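Local coordinates for ankyrin repeat family protein (Enterococcus faecalis, PDB 3HRA) that is of unknown function but, as a stack of ankyrin repeats, probably acts as a scaffold that binds other proteins, at residues Y76-A79 / G83-E86; F139-L144 / V148-G153. All blocks are in the same frame, centred on the assembly; numbering follows the deposited sequence.

Contact 1: Y76-A79 / G83-E86; sequences YLYA and GRTE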
# COMPACT_ATOMS: atom_id res chain seq x y z
N TYR A 76 -2.62 -4.26 4.97
CA TYR A 76 -2.81 -4.07 3.54
C TYR A 76 -2.35 -2.68 3.04
O TYR A 76 -1.61 -2.57 2.07
CB TYR A 76 -4.28 -4.29 3.17
CG TYR A 76 -4.60 -4.02 1.73
CD1 TYR A 76 -4.18 -4.90 0.72
CD2 TYR A 76 -5.32 -2.89 1.36
CE1 TYR A 76 -4.47 -4.64 -0.62
CE2 TYR A 76 -5.60 -2.62 0.02
CZ TYR A 76 -5.17 -3.50 -0.96
OH TYR A 76 -5.46 -3.25 -2.28
N LEU A 77 -2.82 -1.63 3.71
CA LEU A 77 -2.48 -0.28 3.30
C LEU A 77 -0.98 -0.05 3.38
O LEU A 77 -0.40 0.60 2.51
CB LEU A 77 -3.24 0.73 4.15
CG LEU A 77 -4.71 0.96 3.77
CD1 LEU A 77 -5.47 1.70 4.87
CD2 LEU A 77 -4.84 1.68 2.42
N TYR A 78 -0.35 -0.59 4.43
CA TYR A 78 1.07 -0.42 4.64
C TYR A 78 1.88 -1.23 3.61
O TYR A 78 2.82 -0.72 3.00
CB TYR A 78 1.46 -0.79 6.07
CG TYR A 78 2.86 -0.35 6.43
CD1 TYR A 78 3.09 0.90 6.99
CD2 TYR A 78 3.95 -1.16 6.14
CE1 TYR A 78 4.38 1.32 7.30
CE2 TYR A 78 5.26 -0.75 6.45
CZ TYR A 78 5.45 0.48 7.02
OH TYR A 78 6.74 0.89 7.32
N ALA A 79 1.49 -2.49 3.41
CA ALA A 79 2.18 -3.32 2.42
C ALA A 79 2.19 -2.67 1.02
O ALA A 79 3.20 -2.67 0.33
CB ALA A 79 1.56 -4.70 2.37
N GLY A 83 5.95 -0.89 -0.48
CA GLY A 83 6.70 -1.73 -1.40
C GLY A 83 6.97 -3.15 -0.91
O GLY A 83 7.92 -3.79 -1.36
N ARG A 84 6.15 -3.64 0.01
CA ARG A 84 6.25 -5.03 0.47
C ARG A 84 5.55 -5.92 -0.54
O ARG A 84 4.46 -6.42 -0.30
CB ARG A 84 5.60 -5.19 1.85
CG ARG A 84 6.04 -4.16 2.88
CD ARG A 84 7.45 -4.43 3.39
NE ARG A 84 7.78 -3.61 4.56
CZ ARG A 84 8.52 -2.50 4.53
NH1 ARG A 84 9.02 -2.06 3.38
NH2 ARG A 84 8.76 -1.83 5.66
N THR A 85 6.21 -6.13 -1.67
CA THR A 85 5.58 -6.75 -2.83
C THR A 85 5.14 -8.20 -2.63
O THR A 85 4.03 -8.56 -3.02
CB THR A 85 6.55 -6.70 -4.02
OG1 THR A 85 7.08 -5.38 -4.12
CG2 THR A 85 5.83 -7.07 -5.33
N GLU A 86 6.01 -9.01 -2.06
CA GLU A 86 5.71 -10.41 -1.79
C GLU A 86 4.49 -10.55 -0.87
O GLU A 86 3.60 -11.36 -1.12
CB GLU A 86 6.94 -11.09 -1.18
CG GLU A 86 8.19 -10.95 -2.08
CD GLU A 86 9.17 -9.79 -1.73
OE1 GLU A 86 8.78 -8.66 -1.27
OE2 GLU A 86 10.38 -10.02 -1.95
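The backbone of R84 closes back onto A79: R84 N donates to A79 O over 3.1 Å, in the carbonyl plane but with the N-H bent to 141°. This is the tight part of the contact, in the ankyrin fold, where helix 75-81 gives way through a tight turn to helix 85-94. G83 makes the turn with a positive phi, a backbone shape that glycine takes easily, and R84 follows as the N-cap of the second helix and the centre of an inverse gamma turn. The CB atoms of A79 and R84 meet at 4.1 Å, and the R84 chain continues past the helix end with CG 4.0 Å from A79 CA.

Farther out, on the side nearer solvent, the contact thins to the meeting of Y78 and R84. R84 bends at chi2 (-74°), which carries its guanidinium back toward Y78. R84 NH2 reaches the edge of the Y78 ring, 3.7 Å from CE2 and close to the ring plane, with OH of Y78 at 3.8 Å. The ring and guanidinium planes stand 73° apart, and with NH2 at the edge this is an edge approach to the ring rather than one over its face.

What fixes the guanidinium lies on helix 42-49: NE is hydrogen-bonded to V47 O and NH2 to H48 O, two backbone carbonyls at the end of that helix. Y78 stacks on the H48 ring, and A79 packs on V47 of that same helix and on M91 of helix 85-94. Across the turn, T85 OG1 bonds to N121 OD1, placing the contact between helix 42-49 and helix 119-128.

Contact 2: F139-L144 / V148-G153; sequences FGYTAL and VGLREG
L144 O accepts V148 N at 3.0 Å, an i to i+4 bond within helix 143-149, the first helix of an ankyrin helix-turn-helix repeat. The donor is tilted 22° from the carbonyl plane. Before this helix, F139-T142 runs as extended chain and turn; T142 is the N-cap, its OG1 bonded to I145 N. After the helix the chain leaves through R151-G153 toward helix 155-166.

On the buried face of the helix, V148 CG2, anti to the carbonyl carbon, lies against the carbonyl oxygen of L144, 3.3 Å away. The apolar part is looser, with L144 CD1 approaching V148 CG2 at 4.4 Å. L144 packs on M165 and A181, V148 on V161, Y184 and A185, so this face is wedged between its partner helix 155-166 and helix 181-188.

Nearer the surface, Y141 reaches over to L150 from the chain ahead of the helix. CD1 and CD2 of L150 both come to CE1 of Y141 from the same side, at 3.9 and 4.0 Å, in an oblique approach. F139 CB lies over the centre of one ring face.

Beyond L150, R151 also pairs with E115 through NH1, and its other nitrogens grip E152 side-on: NE and NH2 both converge on OE1, the NE bond 2.9 Å long and using the syn lone pair.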
# COMPACT_ATOMS: atom_id res chain seq x y z
N PHE A 139 -6.08 15.61 -0.32
CA PHE A 139 -5.55 16.74 -1.07
C PHE A 139 -6.09 16.81 -2.48
O PHE A 139 -5.78 17.75 -3.20
CB PHE A 139 -4.01 16.68 -1.11
CG PHE A 139 -3.38 16.36 0.21
CD1 PHE A 139 -3.27 17.34 1.19
CD2 PHE A 139 -2.90 15.09 0.48
CE1 PHE A 139 -2.70 17.05 2.42
CE2 PHE A 139 -2.33 14.79 1.71
CZ PHE A 139 -2.22 15.77 2.68
N GLY A 140 -6.88 15.81 -2.88
CA GLY A 140 -7.38 15.72 -4.25
C GLY A 140 -6.39 15.05 -5.19
O GLY A 140 -6.63 14.96 -6.40
N TYR A 141 -5.28 14.56 -4.64
CA TYR A 141 -4.23 13.95 -5.45
C TYR A 141 -4.66 12.56 -5.87
O TYR A 141 -5.19 11.81 -5.07
CB TYR A 141 -2.90 13.80 -4.69
CG TYR A 141 -2.21 15.07 -4.27
CD1 TYR A 141 -1.32 15.06 -3.20
CD2 TYR A 141 -2.43 16.27 -4.93
CE1 TYR A 141 -0.67 16.21 -2.80
CE2 TYR A 141 -1.77 17.43 -4.53
CZ TYR A 141 -0.89 17.39 -3.48
OH TYR A 141 -0.23 18.53 -3.07
N THR A 142 -4.40 12.24 -7.13
CA THR A 142 -4.49 10.87 -7.63
C THR A 142 -3.08 10.28 -7.62
O THR A 142 -2.10 11.01 -7.38
CB THR A 142 -4.98 10.83 -9.09
OG1 THR A 142 -4.08 11.60 -9.91
CG2 THR A 142 -6.39 11.41 -9.20
N ALA A 143 -2.98 9.00 -7.92
CA ALA A 143 -1.68 8.34 -8.06
C ALA A 143 -0.86 9.04 -9.13
O ALA A 143 0.34 9.29 -8.93
CB ALA A 143 -1.85 6.86 -8.41
N LEU A 144 -1.49 9.38 -10.24
CA LEU A 144 -0.79 10.08 -11.31
C LEU A 144 -0.23 11.44 -10.86
O LEU A 144 0.93 11.76 -11.14
CB LEU A 144 -1.71 10.28 -12.51
CG LEU A 144 -1.04 10.91 -13.72
CD1 LEU A 144 0.04 9.98 -14.32
CD2 LEU A 144 -2.11 11.26 -14.77
N VAL A 148 3.79 12.50 -10.54
CA VAL A 148 4.33 13.62 -11.32
C VAL A 148 4.77 14.79 -10.44
O VAL A 148 5.91 15.24 -10.53
CB VAL A 148 3.30 14.14 -12.33
CG1 VAL A 148 3.83 15.43 -13.01
CG2 VAL A 148 3.01 13.08 -13.39
N GLY A 149 3.87 15.26 -9.58
CA GLY A 149 4.06 16.53 -8.89
C GLY A 149 4.86 16.49 -7.61
O GLY A 149 5.49 17.48 -7.22
N LEU A 150 4.85 15.35 -6.94
CA LEU A 150 5.49 15.26 -5.64
C LEU A 150 6.91 14.74 -5.75
O LEU A 150 7.66 14.80 -4.79
CB LEU A 150 4.67 14.39 -4.69
CG LEU A 150 3.54 15.11 -3.94
CD1 LEU A 150 2.68 15.95 -4.86
CD2 LEU A 150 2.69 14.11 -3.18
N ARG A 151 7.28 14.24 -6.93
CA ARG A 151 8.55 13.53 -7.08
C ARG A 151 9.49 14.19 -8.09
O ARG A 151 9.25 15.29 -8.56
CB ARG A 151 8.30 12.06 -7.43
CG ARG A 151 7.47 11.31 -6.37
CD ARG A 151 8.08 11.37 -4.96
NE ARG A 151 9.48 10.93 -4.92
CZ ARG A 151 10.02 10.17 -3.98
NH1 ARG A 151 9.28 9.71 -2.97
NH2 ARG A 151 11.31 9.84 -4.04
N GLU A 152 10.55 13.47 -8.44
CA GLU A 152 11.72 14.04 -9.12
C GLU A 152 11.71 13.99 -10.66
O GLU A 152 12.64 14.47 -11.30
CB GLU A 152 12.99 13.34 -8.59
CG GLU A 152 13.22 13.54 -7.08
CD GLU A 152 12.21 12.80 -6.20
OE1 GLU A 152 11.72 11.73 -6.63
OE2 GLU A 152 11.92 13.29 -5.09
N GLY A 153 10.67 13.41 -11.24
CA GLY A 153 10.51 13.38 -12.68
C GLY A 153 11.48 12.50 -13.44
O GLY A 153 11.59 12.62 -14.67

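Contacts 1 and 2 lie at different points along one elongated ankyrin stack: the centre of contact 1 is about 5 Å and that of contact 2 about 16 Å from the centre of the chain. Their centres are 20 Å apart and their nearest atoms about 11 Å, so they do not touch. They follow one another in sequence, with helices 110-115 and 119-128 falling between them along the chain. They sample different parts of the ankyrin helix-turn-helix unit: contact 1 the turn joining the first helix to the second, contact 2 the entry to a first helix and its exit. The intervening helices reach both sites, through N121 beside contact 1 and E115 beside contact 2.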